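Local coordinates for 3-hydroxyacyl-CoA dehydrogenase (Archaeoglobus fulgidus, PDB 1ZEJ), which probably oxidises a hydroxy substrate, such as a 3-hydroxyacyl-CoA or a related hydroxy acid, with NAD+ as hydride acceptor, at residues Arg25-Ala30 / Asn132-Met137; Thr66-Val71 / Arg93-Leu98; Ile142-Phe147 / Val169-Ser174; Gly219-Ile224 / Lys266-Tyr271. All coordinates share one frame; numbering follows the deposited sequence.

Contact 1: Arg25-Ala30 / Asn132-Met137; sequences RGIAIA and NPPHVM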
# COMPACT_ATOMS: atom_id res chain seq x y z
N ARG A 25 16.20 11.80 -19.35
CA ARG A 25 17.28 10.82 -19.51
C ARG A 25 16.77 9.39 -19.29
O ARG A 25 17.03 8.48 -20.11
CB ARG A 25 18.49 11.12 -18.62
CG ARG A 25 19.10 9.89 -17.98
CD ARG A 25 20.40 10.21 -17.30
NE ARG A 25 20.32 10.18 -15.84
CZ ARG A 25 20.21 9.08 -15.10
NH1 ARG A 25 20.10 7.88 -15.66
NH2 ARG A 25 20.19 9.18 -13.79
N GLY A 26 15.97 9.19 -18.23
CA GLY A 26 15.42 7.87 -17.93
C GLY A 26 14.40 7.41 -18.96
O GLY A 26 14.38 6.22 -19.33
N ILE A 27 13.56 8.32 -19.42
CA ILE A 27 12.57 8.03 -20.46
C ILE A 27 13.29 7.63 -21.77
O ILE A 27 12.90 6.67 -22.44
CB ILE A 27 11.60 9.22 -20.69
CG1 ILE A 27 10.68 9.47 -19.46
CG2 ILE A 27 10.74 9.03 -21.94
CD1 ILE A 27 10.05 10.86 -19.46
N ALA A 28 14.33 8.37 -22.12
CA ALA A 28 15.15 8.08 -23.32
C ALA A 28 15.77 6.67 -23.23
O ALA A 28 15.70 5.92 -24.20
CB ALA A 28 16.23 9.13 -23.49
N ILE A 29 16.25 6.29 -22.04
CA ILE A 29 16.79 4.95 -21.81
C ILE A 29 15.72 3.88 -21.93
O ILE A 29 15.94 2.89 -22.58
CB ILE A 29 17.50 4.83 -20.45
CG1 ILE A 29 18.73 5.71 -20.42
CG2 ILE A 29 17.83 3.38 -20.12
CD1 ILE A 29 19.31 5.89 -19.02
N ALA A 30 14.56 4.10 -21.35
CA ALA A 30 13.44 3.16 -21.47
C ALA A 30 13.02 2.95 -22.92
O ALA A 30 12.83 1.82 -23.38
CB ALA A 30 12.25 3.67 -20.63
N ASN A 132 9.99 6.29 -11.15
CA ASN A 132 11.42 6.55 -11.05
C ASN A 132 12.17 5.33 -10.58
O ASN A 132 11.91 4.88 -9.47
CB ASN A 132 11.65 7.68 -10.04
CG ASN A 132 13.07 8.27 -10.13
OD1 ASN A 132 13.77 8.16 -11.15
ND2 ASN A 132 13.50 8.88 -9.05
N PRO A 133 13.14 4.82 -11.37
CA PRO A 133 13.54 5.24 -12.73
C PRO A 133 12.63 4.69 -13.81
O PRO A 133 12.19 3.52 -13.69
CB PRO A 133 14.95 4.66 -12.88
CG PRO A 133 15.30 3.98 -11.60
CD PRO A 133 14.02 3.77 -10.85
N PRO A 134 12.33 5.52 -14.85
CA PRO A 134 11.43 5.14 -15.93
C PRO A 134 11.78 3.82 -16.60
O PRO A 134 10.89 3.10 -16.98
CB PRO A 134 11.60 6.29 -16.91
CG PRO A 134 11.84 7.41 -16.07
CD PRO A 134 12.78 6.91 -15.03
N HIS A 135 13.07 3.50 -16.69
CA HIS A 135 13.53 2.33 -17.39
C HIS A 135 13.54 1.11 -16.51
O HIS A 135 13.81 0.02 -17.00
CB HIS A 135 14.96 2.53 -17.95
CG HIS A 135 15.89 3.26 -17.03
ND1 HIS A 135 17.01 2.67 -16.49
CD2 HIS A 135 15.88 4.54 -16.58
CE1 HIS A 135 17.64 3.55 -15.73
NE2 HIS A 135 16.98 4.70 -15.77
N VAL A 136 13.27 1.26 -15.22
CA VAL A 136 13.18 0.12 -14.32
C VAL A 136 11.74 -0.22 -13.93
O VAL A 136 11.32 -1.39 -13.94
CB VAL A 136 14.04 0.42 -13.07
CG1 VAL A 136 13.84 -0.64 -11.97
CG2 VAL A 136 15.53 0.57 -13.49
N MSE A 137 11.01 0.80 -13.49
CA MSE A 137 9.72 0.62 -12.84
C MSE A 137 8.69 0.35 -13.95
O MSE A 137 8.66 1.07 -14.93
CB MSE A 137 9.32 1.88 -12.08
CG MSE A 137 10.24 2.22 -10.94
SE MSE A 137 10.49 0.82 -9.70
CE MSE A 137 8.90 0.99 -8.71
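P134 lays its ring directly on the backbone of helix 22-32 at G26, with its CB 3.6 Å from the carbonyl carbon of G26. This is the tight part. A CB built on G26 would collide with CD of P134, so the glycine is what lets the loop settle on the helix, the two CA atoms coming within 5.2 Å. A30, about a turn further on, sets its CB 3.7 Å from CA of H135. I27 starts off away from the loop, yet its CG1 still brushes CG of P134 at 4.1 Å; W130 of strand 125-130 touches both I27 and A30.

H135 makes the looser, partly exposed margin. Its CG sits between the backbone N and the carbonyl carbon (chi1 40°), which brings the imidazole against G26 and I29. There the CG2 methyl of I29 rests over one ring face, 4.0 Å from the centroid, in a CH-pi contact. CD2 of H135 lies 3.6 Å from O of G26, an oxygen already used by N of A30 inside the helix. O of N132, a residue predicted to bind NAD+, is hydrogen-bonded to R279 of the second subunit. The helix on which this loop packs starts inside a G19-G21-G24 pattern of the GxGxxG type, as in Rossmann-type dinucleotide-binding domains.

Contact 2: Thr66-Val71 / Arg93-Leu98; sequences TTLEKV and REVERL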
# COMPACT_ATOMS: atom_id res chain seq x y z
N THR A 66 20.35 20.24 -29.32
CA THR A 66 19.77 21.40 -28.67
C THR A 66 18.63 22.01 -29.44
O THR A 66 17.99 22.93 -28.92
CB THR A 66 20.82 22.51 -28.48
OG1 THR A 66 21.45 22.81 -29.74
CG2 THR A 66 21.90 22.05 -27.50
N THR A 67 18.33 21.49 -30.64
CA THR A 67 17.30 22.07 -31.50
C THR A 67 16.13 21.10 -31.81
O THR A 67 16.15 19.92 -31.44
CB THR A 67 17.97 22.62 -32.80
OG1 THR A 67 18.78 21.60 -33.39
CG2 THR A 67 18.85 23.80 -32.45
N LEU A 68 15.13 21.61 -32.53
CA LEU A 68 13.85 20.94 -32.69
C LEU A 68 13.58 20.45 -34.09
O LEU A 68 12.44 20.01 -34.38
CB LEU A 68 12.74 21.91 -32.30
CG LEU A 68 12.72 22.37 -30.83
CD1 LEU A 68 11.50 23.27 -30.64
CD2 LEU A 68 12.73 21.23 -29.81
N GLU A 69 14.58 20.48 -34.96
CA GLU A 69 14.33 20.14 -36.35
C GLU A 69 13.88 18.70 -36.56
O GLU A 69 13.22 18.42 -37.55
CB GLU A 69 15.47 20.49 -37.26
CG GLU A 69 16.69 19.58 -37.33
CD GLU A 69 17.61 19.73 -36.16
OE1 GLU A 69 17.23 20.43 -35.20
OE2 GLU A 69 18.71 19.14 -36.20
N LYS A 70 14.26 17.80 -35.66
CA LYS A 70 13.89 16.39 -35.81
C LYS A 70 12.48 16.09 -35.26
O LYS A 70 11.94 14.97 -35.49
CB LYS A 70 14.93 15.46 -35.16
CG LYS A 70 16.36 15.56 -35.67
CD LYS A 70 16.50 14.97 -37.02
CE LYS A 70 17.97 14.99 -37.56
NZ LYS A 70 18.79 13.83 -37.13
N VAL A 71 11.84 17.06 -34.60
CA VAL A 71 10.47 16.87 -34.05
C VAL A 71 9.49 16.41 -35.15
O VAL A 71 8.71 15.51 -34.94
CB VAL A 71 9.90 18.16 -33.41
CG1 VAL A 71 8.38 18.08 -33.21
CG2 VAL A 71 10.58 18.40 -32.10
N ARG A 93 3.61 24.43 -26.79
CA ARG A 93 3.13 25.29 -27.85
C ARG A 93 4.14 25.40 -29.02
O ARG A 93 3.72 25.48 -30.17
CB ARG A 93 2.75 26.67 -27.33
CG ARG A 93 1.43 26.66 -26.58
CD ARG A 93 1.08 28.04 -26.13
NE ARG A 93 0.73 28.88 -27.27
CZ ARG A 93 -0.40 28.83 -27.97
NH1 ARG A 93 -1.36 27.96 -27.68
NH2 ARG A 93 -0.59 29.69 -28.96
N GLU A 94 5.43 25.38 -28.73
CA GLU A 94 6.44 25.38 -29.76
C GLU A 94 6.42 24.09 -30.58
O GLU A 94 6.38 24.12 -31.83
CB GLU A 94 7.80 25.55 -29.11
CG GLU A 94 8.94 25.57 -30.02
CD GLU A 94 10.18 26.16 -29.33
OE1 GLU A 94 10.35 25.97 -28.09
OE2 GLU A 94 10.97 26.81 -30.04
N VAL A 95 6.39 22.95 -29.88
CA VAL A 95 6.42 21.68 -30.58
C VAL A 95 5.13 21.39 -31.34
O VAL A 95 5.16 20.78 -32.39
CB VAL A 95 6.81 20.52 -29.60
CG1 VAL A 95 6.31 19.19 -30.08
CG2 VAL A 95 8.31 20.49 -29.46
N GLU A 96 3.99 21.89 -30.87
CA GLU A 96 2.72 21.57 -31.56
C GLU A 96 2.62 22.16 -32.95
O GLU A 96 1.95 21.60 -33.79
CB GLU A 96 1.48 21.88 -30.68
CG GLU A 96 1.16 23.30 -30.48
CD GLU A 96 -0.17 23.52 -29.69
OE1 GLU A 96 -1.05 22.62 -29.68
OE2 GLU A 96 -0.29 24.63 -29.12
N ARG A 97 3.34 23.24 -33.21
CA ARG A 97 3.43 23.80 -34.54
C ARG A 97 4.25 22.97 -35.53
O ARG A 97 4.12 23.17 -36.75
CB ARG A 97 4.03 25.21 -34.48
CG ARG A 97 3.24 26.17 -33.59
CD ARG A 97 3.65 27.63 -33.80
NE ARG A 97 4.95 27.94 -33.20
CZ ARG A 97 5.16 28.35 -31.94
NH1 ARG A 97 4.16 28.50 -31.07
NH2 ARG A 97 6.41 28.59 -31.54
N LEU A 98 5.14 22.11 -35.01
CA LEU A 98 6.11 21.39 -35.83
C LEU A 98 5.64 19.99 -36.18
O LEU A 98 6.15 19.34 -37.11
CB LEU A 98 7.46 21.28 -35.09
CG LEU A 98 8.14 22.61 -34.75
CD1 LEU A 98 9.35 22.36 -33.82
CD2 LEU A 98 8.53 23.38 -35.99
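In the Rossmann-type NAD-binding domain, L68 and V71, from the loop between strands 62-65 and 76-79, meet E94, V95 and L98, toward the C-terminal end of helix 85-96. L68 meets E94 with its CD1 methyl, which comes 3.4 Å from CD of E94, nearer to the carboxylate carbon than to either oxygen, and the two side chains cross at about a right angle. E94 gets there by an extended chain that leaves with CG anti to the backbone N (chi1 180°), so its aliphatic part and the base of the carboxylate cover the leucine methyl. Behind this, CB of L68 touches CD1 of L98 at 3.7 Å.

A type I beta turn from L68 to V71, closed by V71 N bonding to O of L68 at 3.0 Å, brings both apolar side chains round toward the helix. It belongs to a connection between parallel strands of the central sheet, and F16 of strand 14-18 touches L68 and V71 from the sheet side. V71 uses CG1 twice: 3.8 Å from CB of L98 and 3.9 Å from CG1 of V95. V95 was modelled in two conformers, so this second contact is less certain; its side chain also packs on I18 and L103. On the outer side of the turn, away from this apolar packing, the polar chemistry is local, with OG1 of T67 donating to OE1 of E69 at 2.7 Å.

Contact 3: Ile142-Phe147 / Val169-Ser174; sequences IVISRF and VCKGQS. With PE8 (3,6,9,12,15,18,21-heptaoxatricosane-1,23-diol), chain C.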
# COMPACT_ATOMS: atom_id res chain seq x y z
N ILE A 142 -1.20 6.91 -18.02
CA ILE A 142 -1.60 7.94 -18.98
C ILE A 142 -2.68 8.75 -18.31
O ILE A 142 -3.66 8.16 -17.85
CB ILE A 142 -2.15 7.31 -20.25
CG1 ILE A 142 -1.01 6.55 -20.96
CG2 ILE A 142 -2.85 8.36 -21.13
CD1 ILE A 142 -1.43 5.75 -22.14
N VAL A 143 -2.51 10.07 -18.28
CA VAL A 143 -3.45 10.93 -17.60
C VAL A 143 -4.05 11.84 -18.67
O VAL A 143 -3.35 12.66 -19.24
CB VAL A 143 -2.78 11.72 -16.49
CG1 VAL A 143 -3.82 12.54 -15.71
CG2 VAL A 143 -2.03 10.80 -15.54
N ILE A 144 -5.32 11.65 -18.95
CA ILE A 144 -5.97 12.37 -20.01
C ILE A 144 -6.68 13.65 -19.54
O ILE A 144 -7.17 13.75 -18.42
CB ILE A 144 -6.87 11.46 -20.86
CG1 ILE A 144 -8.13 11.03 -20.14
CG2 ILE A 144 -6.07 10.22 -21.32
CD1 ILE A 144 -9.18 10.55 -21.07
N SER A 145 -6.72 14.62 -20.43
CA SER A 145 -7.49 15.82 -20.17
C SER A 145 -8.90 15.62 -20.73
O SER A 145 -9.15 14.61 -21.41
CB SER A 145 -6.83 17.01 -20.81
OG SER A 145 -7.13 17.12 -22.20
N ARG A 146 -9.78 16.58 -20.48
CA ARG A 146 -11.13 16.59 -21.13
C ARG A 146 -11.08 16.75 -22.64
O ARG A 146 -12.03 16.46 -23.31
CB ARG A 146 -12.03 17.66 -20.53
CG ARG A 146 -11.57 19.09 -20.65
CD ARG A 146 -12.40 19.96 -19.71
NE ARG A 146 -12.33 21.37 -20.08
CZ ARG A 146 -11.38 22.20 -19.67
NH1 ARG A 146 -10.38 21.77 -18.90
NH2 ARG A 146 -11.42 23.46 -20.05
N PHE A 147 -9.93 17.13 -23.18
CA PHE A 147 -9.76 17.33 -24.61
C PHE A 147 -9.22 16.13 -25.36
O PHE A 147 -9.38 16.03 -26.55
CB PHE A 147 -8.81 18.48 -24.90
CG PHE A 147 -9.19 19.80 -24.26
CD1 PHE A 147 -9.96 20.71 -24.93
CD2 PHE A 147 -8.69 20.15 -23.00
CE1 PHE A 147 -10.31 21.94 -24.34
CE2 PHE A 147 -9.01 21.40 -22.42
CZ PHE A 147 -9.81 22.29 -23.10
N VAL A 169 -4.73 3.96 -17.62
CA VAL A 169 -5.24 5.23 -18.15
C VAL A 169 -6.16 5.86 -17.12
O VAL A 169 -7.05 5.17 -16.63
CB VAL A 169 -6.03 5.00 -19.47
CG1 VAL A 169 -6.48 6.34 -20.03
CG2 VAL A 169 -5.19 4.27 -20.50
N CYS A 170 -5.93 7.14 -16.82
CA CYS A 170 -6.55 7.86 -15.70
C CYS A 170 -7.17 9.10 -16.33
O CYS A 170 -6.58 9.61 -17.25
CB CYS A 170 -5.49 8.43 -14.69
SG CYS A 170 -4.31 7.45 -14.15
N LYS A 171 -8.28 9.58 -15.79
CA LYS A 171 -8.88 10.84 -16.21
C LYS A 171 -8.48 11.95 -15.25
O LYS A 171 -8.72 11.87 -14.05
CB LYS A 171 -10.41 10.75 -16.31
CG LYS A 171 -10.92 9.96 -17.51
CD LYS A 171 -12.37 10.38 -17.90
CE LYS A 171 -12.98 9.45 -19.00
NZ LYS A 171 -13.13 8.03 -18.54
N GLY A 172 -7.85 12.99 -15.79
CA GLY A 172 -7.57 14.22 -15.09
C GLY A 172 -6.47 14.19 -14.05
O GLY A 172 -5.66 15.13 -14.00
N GLN A 173 -6.46 13.16 -13.20
CA GLN A 173 -5.45 13.03 -12.11
C GLN A 173 -4.88 11.64 -12.08
O GLN A 173 -5.59 10.68 -12.31
CB GLN A 173 -6.03 13.30 -10.71
CG GLN A 173 -6.62 14.66 -10.55
CD GLN A 173 -7.21 14.89 -9.21
OE1 GLN A 173 -6.84 14.26 -8.22
NE2 GLN A 173 -8.17 15.80 -9.16
N SER A 174 -3.61 11.56 -11.72
CA SER A 174 -2.95 10.30 -11.43
C SER A 174 -3.58 9.51 -10.26
O SER A 174 -3.76 10.05 -9.16
CB SER A 174 -1.47 10.57 -11.08
OG SER A 174 -0.87 9.48 -10.43
O1 PE8 C . -14.43 8.31 -16.44
C2 PE8 C . -13.68 8.45 -15.21
C3 PE8 C . -13.07 7.10 -14.87
O4 PE8 C . -12.08 6.81 -15.87
C5 PE8 C . -11.82 5.42 -16.05
C6 PE8 C . -11.36 5.12 -17.47
O7 PE8 C . -10.72 6.26 -18.07
C8 PE8 C . -9.96 5.86 -19.19
C9 PE8 C . -9.81 7.03 -20.16
O10 PE8 C . -11.07 7.33 -20.78
C11 PE8 C . -11.44 6.40 -21.80
C12 PE8 C . -12.49 7.05 -22.70
O13 PE8 C . -11.82 7.91 -23.63
C14 PE8 C . -11.79 9.27 -23.20
C15 PE8 C . -11.46 10.15 -24.41
O16 PE8 C . -12.62 10.89 -24.78
C17 PE8 C . -13.28 10.50 -25.98
C18 PE8 C . -13.59 11.74 -26.82
O19 PE8 C . -14.21 12.77 -26.05
C20 PE8 C . -13.63 14.05 -26.32
C21 PE8 C . -14.61 15.20 -26.06
O22 PE8 C . -15.26 15.08 -24.79
C23 PE8 C . -15.42 16.32 -24.09
C24 PE8 C . -15.63 16.01 -22.62
O25 PE8 C . -14.40 15.57 -22.02
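The carbonyl oxygen of I142 is gripped twice by the neighbouring strand: N of C170 donates to it at 2.7 Å, nearly along the C=O axis, and CA of V169 adds a C-H contact at 3.3 Å. One step on the direction reverses, N of I144 giving O of C170 a straight bond of 2.9 Å (170° at the hydrogen). G172 N then closes on O of I144 at 2.8 Å, lying in the carbonyl plane. This ladder joins parallel strands 139-144 and 166-171, the two strands of a beta-alpha-beta unit whose helix 150-162 covers I142, I144 and V169 with V153, V156 and L160. On the other sheet face, V143 has CG1 anti to its backbone nitrogen (chi1 -175°), which pushes that methyl to 3.5 Å from C of G172.

I144 runs alongside K171, CG1 to CG 4.0 Å, while its CG2 meets CG1 of V169. With an alanine here, lacking both branches, CG of K171 and CG1 of V169 would probably be less well covered and a gap would open next to V153. Beyond I144, a polyether probably from the crystallisation liquor curls round NZ of K171, with O4, O7 and O10 accepting from it, O7 at 3.0 Å. Main-chain bonds therefore carry the strand pairing, whereas the lysine ammonium, at the exposed edge, can take ether oxygens of a crystallisation additive as its partners.

Contact 4: Gly219-Ile224 / Lys266-Tyr271; sequences GNLDYI and KGIYEY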
# COMPACT_ATOMS: atom_id res chain seq x y z
N GLY A 219 -8.75 -6.87 -4.64
CA GLY A 219 -8.54 -8.32 -4.59
C GLY A 219 -8.39 -8.81 -3.16
O GLY A 219 -9.03 -9.80 -2.79
N ASN A 220 -7.63 -8.10 -2.31
CA ASN A 220 -7.52 -8.47 -0.89
C ASN A 220 -8.91 -8.52 -0.17
O ASN A 220 -9.20 -9.46 0.58
CB ASN A 220 -6.61 -7.50 -0.15
CG ASN A 220 -6.37 -7.91 1.25
OD1 ASN A 220 -5.93 -9.03 1.48
ND2 ASN A 220 -6.71 -7.02 2.23
N LEU A 221 -9.76 -7.55 -0.50
CA LEU A 221 -11.13 -7.46 -0.01
C LEU A 221 -11.93 -8.70 -0.28
O LEU A 221 -12.63 -9.19 0.62
CB LEU A 221 -11.82 -6.19 -0.56
CG LEU A 221 -13.04 -5.61 0.15
CD1 LEU A 221 -12.74 -5.28 1.64
CD2 LEU A 221 -13.39 -4.36 -0.61
N ASP A 222 -11.76 -9.30 -1.47
CA ASP A 222 -12.45 -10.55 -1.82
C ASP A 222 -12.14 -11.70 -0.84
O ASP A 222 -12.99 -12.52 -0.56
CB ASP A 222 -12.11 -11.01 -3.25
CG ASP A 222 -12.92 -10.26 -4.33
OD1 ASP A 222 -14.00 -9.72 -4.00
OD2 ASP A 222 -12.49 -10.26 -5.50
N TYR A 223 -10.90 -11.76 -0.40
CA TYR A 223 -10.45 -12.76 0.56
C TYR A 223 -10.92 -12.43 1.97
O TYR A 223 -11.26 -13.34 2.72
CB TYR A 223 -8.93 -12.78 0.58
CG TYR A 223 -8.35 -13.49 -0.57
CD1 TYR A 223 -8.27 -14.86 -0.58
CD2 TYR A 223 -7.95 -12.80 -1.69
CE1 TYR A 223 -7.73 -15.53 -1.64
CE2 TYR A 223 -7.43 -13.47 -2.76
CZ TYR A 223 -7.33 -14.87 -2.69
OH TYR A 223 -6.83 -15.54 -3.75
N ILE A 224 -10.90 -11.15 2.34
CA ILE A 224 -11.51 -10.68 3.59
C ILE A 224 -12.98 -11.10 3.60
O ILE A 224 -13.47 -11.65 4.59
CB ILE A 224 -11.35 -9.14 3.77
CG1 ILE A 224 -9.94 -8.82 4.29
CG2 ILE A 224 -12.39 -8.54 4.74
CD1 ILE A 224 -9.51 -7.41 4.01
N LYS A 266 -16.91 -15.49 -6.19
CA LYS A 266 -17.13 -14.24 -6.94
C LYS A 266 -17.34 -13.07 -6.00
O LYS A 266 -18.21 -13.09 -5.14
CB LYS A 266 -18.34 -14.35 -7.90
CG LYS A 266 -18.50 -13.15 -8.86
CD LYS A 266 -19.80 -13.27 -9.68
CE LYS A 266 -19.67 -12.76 -11.08
NZ LYS A 266 -19.19 -11.35 -11.22
N GLY A 267 -16.51 -12.05 -6.14
CA GLY A 267 -16.77 -10.80 -5.48
C GLY A 267 -16.48 -9.71 -6.47
O GLY A 267 -17.19 -9.55 -7.48
N ILE A 268 -15.43 -8.95 -6.20
CA ILE A 268 -14.90 -8.03 -7.21
C ILE A 268 -14.39 -8.86 -8.41
O ILE A 268 -14.65 -8.52 -9.58
CB ILE A 268 -13.83 -7.12 -6.61
CG1 ILE A 268 -14.46 -6.24 -5.51
CG2 ILE A 268 -13.25 -6.22 -7.73
CD1 ILE A 268 -13.54 -5.88 -4.42
N TYR A 269 -13.72 -9.97 -8.11
CA TYR A 269 -13.17 -10.87 -9.12
C TYR A 269 -13.75 -12.27 -8.94
O TYR A 269 -14.47 -12.50 -7.97
CB TYR A 269 -11.67 -10.92 -8.97
CG TYR A 269 -11.01 -9.57 -9.07
CD1 TYR A 269 -11.10 -8.79 -10.24
CD2 TYR A 269 -10.32 -9.05 -8.01
CE1 TYR A 269 -10.49 -7.54 -10.30
CE2 TYR A 269 -9.74 -7.84 -8.07
CZ TYR A 269 -9.79 -7.08 -9.22
OH TYR A 269 -9.14 -5.85 -9.21
N GLU A 270 -13.43 -13.18 -9.85
CA GLU A 270 -13.92 -14.56 -9.82
C GLU A 270 -12.76 -15.49 -9.45
O GLU A 270 -11.60 -15.23 -9.83
CB GLU A 270 -14.53 -14.96 -11.16
CG GLU A 270 -15.71 -14.08 -11.54
CD GLU A 270 -16.47 -14.53 -12.79
OE1 GLU A 270 -16.27 -15.68 -13.25
OE2 GLU A 270 -17.29 -13.74 -13.30
N TYR A 271 -13.09 -16.54 -8.71
CA TYR A 271 -12.10 -17.43 -8.07
C TYR A 271 -12.41 -18.91 -8.33
O TYR A 271 -13.57 -19.26 -8.54
CB TYR A 271 -12.05 -17.16 -6.57
CG TYR A 271 -11.61 -15.73 -6.31
CD1 TYR A 271 -12.54 -14.70 -6.24
CD2 TYR A 271 -10.27 -15.41 -6.19
CE1 TYR A 271 -12.14 -13.40 -6.06
CE2 TYR A 271 -9.86 -14.09 -6.00
CZ TYR A 271 -10.80 -13.10 -5.93
OH TYR A 271 -10.40 -11.77 -5.77
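D222 and Y271 both leave their backbones with CG opposite the carbonyl carbon (chi1 -81° and -62°), and this brings carboxylate and phenol together where the end of helix 197-224 meets the loop before helix 275-290, in the helical C-terminal domain of the family. Three bonds grip the buried carboxylate. OD1 takes N of I268 at 2.7 Å through its syn lone pair. OD2 takes two donors: the hydroxyl OH of Y271 at 2.6 Å on its anti lone pair, and N of Y269 at 2.9 Å on the syn side, a little out of plane. Carboxylate and Y271 ring stand nearly perpendicular, 86° apart, with OD2 at the ring edge.

G267 makes room for this, since a CB there would run into OD1 of D222. A leucine in place of D222 would probably leave the backbone N-H groups of I268 and Y269 and the Y271 hydroxyl without their common acceptor, and the loop less firmly held to the helix.

Apolar contacts flank the acid: CD2 of L221 lies 4.1 Å from CD1 of I268, and CE2 of Y223 is 4.1 Å from CE2 of Y271. D201 of the second subunit accepts from both OH of Y269 and N of G219, tying this corner into the dimer. The Y269 ring carries CG2 of I268 over one face and, at its edge, brings CE2 to 3.7 Å from N of G219.

Contacts 1, 2 and 3 all sit in the NAD-binding domain, round one sheet, while contact 4 belongs to the C-terminal domain; the centres of contacts 2 and 4 are about 49 Å apart, on opposite sides of the chain's centre. Contact 1 is the buried one, and the other three are only partly so. Strand 139-144 links contacts 1 and 3, since one holds the loop leading into it and the other its pairing. Chemistry follows place: contacts 1 and 2 rest on a loop packed against a helix without bonds across, contact 3 on backbone pairing at the sheet edge, contact 4 on a buried carboxylate. The second subunit touches contacts 1, 4 and, through Q173, 3.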